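Local coordinates for YchF GTP-binding protein (Schizosaccharomyces pombe, PDB 1NI3) that hydrolyses ATP, and GTP less efficiently, and negatively regulates the G2/M transition of the cell cycle, at residues A[122-126]-A[127-131]; A[325-328]-A[329-333]. All coordinates share one frame; numbering follows the deposited sequence.

Contact 1 of 2, residues A[122-126]-A[127-131]; sequences VVRAF and DDAEI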
loop_
_atom_site.group_PDB
_atom_site.type_symbol
_atom_site.label_atom_id
_atom_site.label_comp_id
_atom_site.label_asym_id
_atom_site.label_seq_id
_atom_site.Cartn_x
_atom_site.Cartn_y
_atom_site.Cartn_z
ATOM N N VAL A 122 -7.215 -10.310 -2.832
ATOM C CA VAL A 122 -8.654 -10.521 -2.885
ATOM C C VAL A 122 -9.109 -11.947 -2.540
ATOM O O VAL A 122 -8.953 -12.868 -3.343
ATOM C CB VAL A 122 -9.198 -10.197 -4.266
ATOM C CG1 VAL A 122 -10.697 -10.342 -4.265
ATOM C CG2 VAL A 122 -8.773 -8.799 -4.663
ATOM N N VAL A 123 -9.698 -12.120 -1.359
ATOM C CA VAL A 123 -10.189 -13.428 -0.924
ATOM C C VAL A 123 -11.656 -13.599 -1.330
ATOM O O VAL A 123 -12.483 -12.715 -1.096
ATOM C CB VAL A 123 -10.067 -13.595 0.616
ATOM C CG1 VAL A 123 -10.546 -14.974 1.036
ATOM C CG2 VAL A 123 -8.622 -13.388 1.049
ATOM N N ARG A 124 -11.976 -14.736 -1.940
ATOM C CA ARG A 124 -13.347 -15.000 -2.373
ATOM C C ARG A 124 -14.205 -15.611 -1.279
ATOM O O ARG A 124 -13.820 -16.596 -0.648
ATOM C CB ARG A 124 -13.348 -15.909 -3.596
ATOM C CG ARG A 124 -14.730 -16.330 -4.040
ATOM C CD ARG A 124 -14.664 -16.988 -5.398
ATOM N NE ARG A 124 -15.991 -17.268 -5.925
ATOM C CZ ARG A 124 -16.228 -17.610 -7.186
ATOM N NH1 ARG A 124 -15.221 -17.708 -8.044
ATOM N NH2 ARG A 124 -17.470 -17.851 -7.593
ATOM N N ALA A 125 -15.378 -15.021 -1.071
ATOM C CA ALA A 125 -16.318 -15.479 -0.053
ATOM C C ALA A 125 -17.708 -15.519 -0.675
ATOM O O ALA A 125 -18.716 -15.321 0.002
ATOM C CB ALA A 125 -16.319 -14.531 1.125
ATOM N N PHE A 126 -17.758 -15.765 -1.973
ATOM C CA PHE A 126 -19.019 -15.850 -2.663
ATOM C C PHE A 126 -18.931 -17.067 -3.556
ATOM O O PHE A 126 -17.836 -17.516 -3.902
ATOM C CB PHE A 126 -19.249 -14.592 -3.490
ATOM C CG PHE A 126 -18.272 -14.416 -4.611
ATOM C CD1 PHE A 126 -18.557 -14.896 -5.878
ATOM C CD2 PHE A 126 -17.070 -13.756 -4.406
ATOM C CE1 PHE A 126 -17.650 -14.727 -6.920
ATOM C CE2 PHE A 126 -16.164 -13.587 -5.448
ATOM C CZ PHE A 126 -16.462 -14.071 -6.707
ATOM N N ASP A 127 -20.089 -17.608 -3.921
ATOM C CA ASP A 127 -20.156 -18.784 -4.788
ATOM C C ASP A 127 -21.277 -18.681 -5.826
ATOM O O ASP A 127 -21.665 -19.678 -6.426
ATOM C CB ASP A 127 -20.305 -20.057 -3.930
ATOM C CG ASP A 127 -21.228 -19.860 -2.729
ATOM O OD1 ASP A 127 -21.318 -20.782 -1.890
ATOM O OD2 ASP A 127 -21.874 -18.792 -2.628
ATOM N N ASP A 128 -21.780 -17.460 -6.031
ATOM C CA ASP A 128 -22.855 -17.191 -6.993
ATOM C C ASP A 128 -22.486 -17.639 -8.411
ATOM O O ASP A 128 -23.287 -17.517 -9.340
ATOM C CB ASP A 128 -23.191 -15.691 -7.016
ATOM C CG ASP A 128 -23.950 -15.229 -5.776
ATOM O OD1 ASP A 128 -23.642 -14.120 -5.279
ATOM O OD2 ASP A 128 -24.866 -15.951 -5.314
ATOM N N ALA A 129 -21.264 -18.137 -8.577
ATOM C CA ALA A 129 -20.794 -18.602 -9.875
ATOM C C ALA A 129 -21.030 -20.109 -9.976
ATOM O O ALA A 129 -20.440 -20.783 -10.826
ATOM C CB ALA A 129 -19.306 -18.289 -10.046
ATOM N N GLU A 130 -21.899 -20.633 -9.111
ATOM C CA GLU A 130 -22.203 -22.061 -9.114
ATOM C C GLU A 130 -23.634 -22.366 -9.569
ATOM O O GLU A 130 -24.595 -21.758 -9.096
ATOM C CB GLU A 130 -21.967 -22.663 -7.717
ATOM C CG GLU A 130 -20.566 -22.437 -7.105
ATOM C CD GLU A 130 -19.414 -22.766 -8.053
ATOM O OE1 GLU A 130 -19.462 -23.813 -8.741
ATOM O OE2 GLU A 130 -18.438 -21.982 -8.088
ATOM N N ILE A 131 -23.756 -23.309 -10.500
ATOM C CA ILE A 131 -25.053 -23.738 -11.029
ATOM C C ILE A 131 -25.525 -24.897 -10.157
ATOM O O ILE A 131 -26.696 -24.989 -9.774
ATOM C CB ILE A 131 -24.928 -24.246 -12.490
ATOM C CG1 ILE A 131 -24.183 -23.214 -13.343
ATOM C CG2 ILE A 131 -26.314 -24.519 -13.069
ATOM C CD1 ILE A 131 -23.936 -23.652 -14.778
#
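The backbone of Asp127 passes the guanidinium edge of Arg124, its CA 4.0 Å from Arg124 NH2. Just before it, Arg124 NE donates a hydrogen bond to Phe126 O at 2.7 Å, with an angle of 160° at the hydrogen. The donor stands above the carbonyl plane while the oxygen stays in the plane of the guanidinium. The Arg124 chain is extended from CG to NE, CG lying anti to the backbone N (chi1 175°), which carries the group out over the Phe126 ring; NE sits 3.2 Å above the ring plane, near the rim. The Asp127 carboxylate leads off in another direction, OD1 being hydrogen-bonded to Tyr245 OH. Asp128 brings its backbone N near the plane of the Phe126 ring, at the edge, 4.1 Å from CD1. Ala129 points its methyl at the guanidinium edge, and a weak Glu130 N to Asp127 O hydrogen bond closes a type I turn over residues 127-130. The Glu130 carboxylate contributes charge alone: OE2 is 4.3 Å from Arg124 NH2 and well out of the guanidinium plane, so no N-H is aimed at it. With an alanine in place of Arg124, Phe126 O is likely to lose this donor, and one face of the Phe126 ring the group that lies over its rim. Arg124 also makes a weak hydrogen bond to Asn30 O, and Phe126 touches Asn232. The arrangement belongs to the strand-end loops of a P-loop GTPase domain, following strand 118-124 beside the predicted ATP-binding residues Val31 and Met233.

Contact 2 of 2, residues A[325-328]-A[329-333]; sequences KGTK and APQAA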
loop_
_atom_site.group_PDB
_atom_site.type_symbol
_atom_site.label_atom_id
_atom_site.label_comp_id
_atom_site.label_asym_id
_atom_site.label_seq_id
_atom_site.Cartn_x
_atom_site.Cartn_y
_atom_site.Cartn_z
ATOM N N LYS A 325 7.135 8.437 6.109
ATOM C CA LYS A 325 6.939 8.629 7.539
ATOM C C LYS A 325 8.047 9.359 8.283
ATOM O O LYS A 325 7.778 10.042 9.264
ATOM C CB LYS A 325 6.694 7.278 8.218
ATOM C CG LYS A 325 5.317 7.132 8.861
ATOM C CD LYS A 325 5.371 7.164 10.392
ATOM C CE LYS A 325 5.726 8.546 10.956
ATOM N NZ LYS A 325 5.933 8.547 12.447
ATOM N N GLY A 326 9.291 9.229 7.846
ATOM C CA GLY A 326 10.340 9.919 8.578
ATOM C C GLY A 326 11.137 10.916 7.772
ATOM O O GLY A 326 12.275 11.230 8.112
ATOM N N THR A 327 10.537 11.429 6.708
ATOM C CA THR A 327 11.231 12.360 5.846
ATOM C C THR A 327 11.487 13.700 6.509
ATOM O O THR A 327 10.681 14.195 7.297
ATOM C CB THR A 327 10.451 12.576 4.560
ATOM O OG1 THR A 327 10.174 11.303 3.965
ATOM C CG2 THR A 327 11.263 13.410 3.585
ATOM N N LYS A 328 12.623 14.290 6.171
ATOM C CA LYS A 328 12.988 15.574 6.732
ATOM C C LYS A 328 12.778 16.724 5.752
ATOM O O LYS A 328 12.985 16.589 4.543
ATOM C CB LYS A 328 14.434 15.533 7.242
ATOM C CG LYS A 328 14.572 14.911 8.640
ATOM C CD LYS A 328 16.027 14.844 9.133
ATOM C CE LYS A 328 16.833 13.787 8.385
ATOM N NZ LYS A 328 18.259 13.730 8.821
ATOM N N ALA A 329 12.351 17.853 6.310
ATOM C CA ALA A 329 12.057 19.077 5.574
ATOM C C ALA A 329 12.764 19.258 4.231
ATOM O O ALA A 329 12.105 19.380 3.202
ATOM C CB ALA A 329 12.323 20.271 6.472
ATOM N N PRO A 330 14.108 19.272 4.214
ATOM C CA PRO A 330 14.773 19.452 2.917
ATOM C C PRO A 330 14.245 18.490 1.854
ATOM O O PRO A 330 13.760 18.920 0.803
ATOM C CB PRO A 330 16.244 19.212 3.245
ATOM C CG PRO A 330 16.349 19.693 4.665
ATOM C CD PRO A 330 15.099 19.111 5.294
ATOM N N GLN A 331 14.328 17.192 2.132
ATOM C CA GLN A 331 13.850 16.181 1.192
ATOM C C GLN A 331 12.394 16.437 0.831
ATOM O O GLN A 331 12.029 16.430 -0.343
ATOM C CB GLN A 331 13.991 14.781 1.797
ATOM C CG GLN A 331 15.417 14.386 2.114
ATOM C CD GLN A 331 15.972 15.141 3.311
ATOM O OE1 GLN A 331 17.146 15.502 3.338
ATOM N NE2 GLN A 331 15.133 15.360 4.318
ATOM N N ALA A 332 11.569 16.656 1.848
ATOM C CA ALA A 332 10.146 16.926 1.646
ATOM C C ALA A 332 9.960 18.021 0.606
ATOM O O ALA A 332 9.143 17.907 -0.299
ATOM C CB ALA A 332 9.508 17.353 2.953
ATOM N N ALA A 333 10.723 19.094 0.758
ATOM C CA ALA A 333 10.654 20.213 -0.162
ATOM C C ALA A 333 11.132 19.766 -1.538
ATOM O O ALA A 333 10.604 20.194 -2.567
ATOM C CB ALA A 333 11.513 21.349 0.350
#
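Lys328 O accepts the backbone hydrogen bond from Ala332 N, 3.0 Å long and nearly straight at 170°, the donor tilted 33° from the carbonyl plane. This i to i+4 bond ties the incoming loop to the first turn of the helix, and Ala333 N to Ala329 O repeats it one residue on. The side chain of Gln331 folds back over the same carbonyl: with its chain bent at chi2 (72°), the amide end returns toward Lys328, and NE2 comes within 2.5 Å of Lys328 O. Pro330 CD packs against this carbonyl group too, 3.4 Å from Lys328 C; having no N-H, the proline suits the first turn, where a backbone amide would have no partner within the helix.

One residue earlier, Thr327 contributes a methyl. CG2 lies anti to the backbone N, and it meets Gln331 CB at 3.5 Å and the backbone N of Ala332 at 3.7 Å, the Thr327 and Gln331 side chains crossing at a slant. The hydroxyl turns to the other side of the contact, where OG1 is hydrogen-bonded to Arg324 O at the end of the preceding strand.

Further out, backbone hydrogen bonds link Thr327 with Met379 and Ala329 with Tyr377, while Pro330 and Gln331 touch Glu341 of helix 338-342. Lys328 NZ has a long, weak ion pair with Glu376. The arrangement is a loop-to-helix junction, strand 317-324 passing into helix 329-336, within the ubiquitin-like TGS domain.

How the contacts relate
Contact 1 is a surface contact of the G domain and contact 2 a partly buried one in the TGS domain; their centres are 45 Å apart, on opposite sides of the chain's centre. Both follow a strand of the same mixed sheet, but 122-131 leaves strand 118-124 for an irregular loop, whereas 325-333 leaves strand 317-324 for a helix. The chemistry differs accordingly. In contact 1 a charged side chain supplies the main bond and lies over an aromatic ring near the predicted nucleotide site. Contact 2 combines a helical backbone bond with methyl and methylene contacts and a glutamine folded back on the carbonyl, away from the annotated sites.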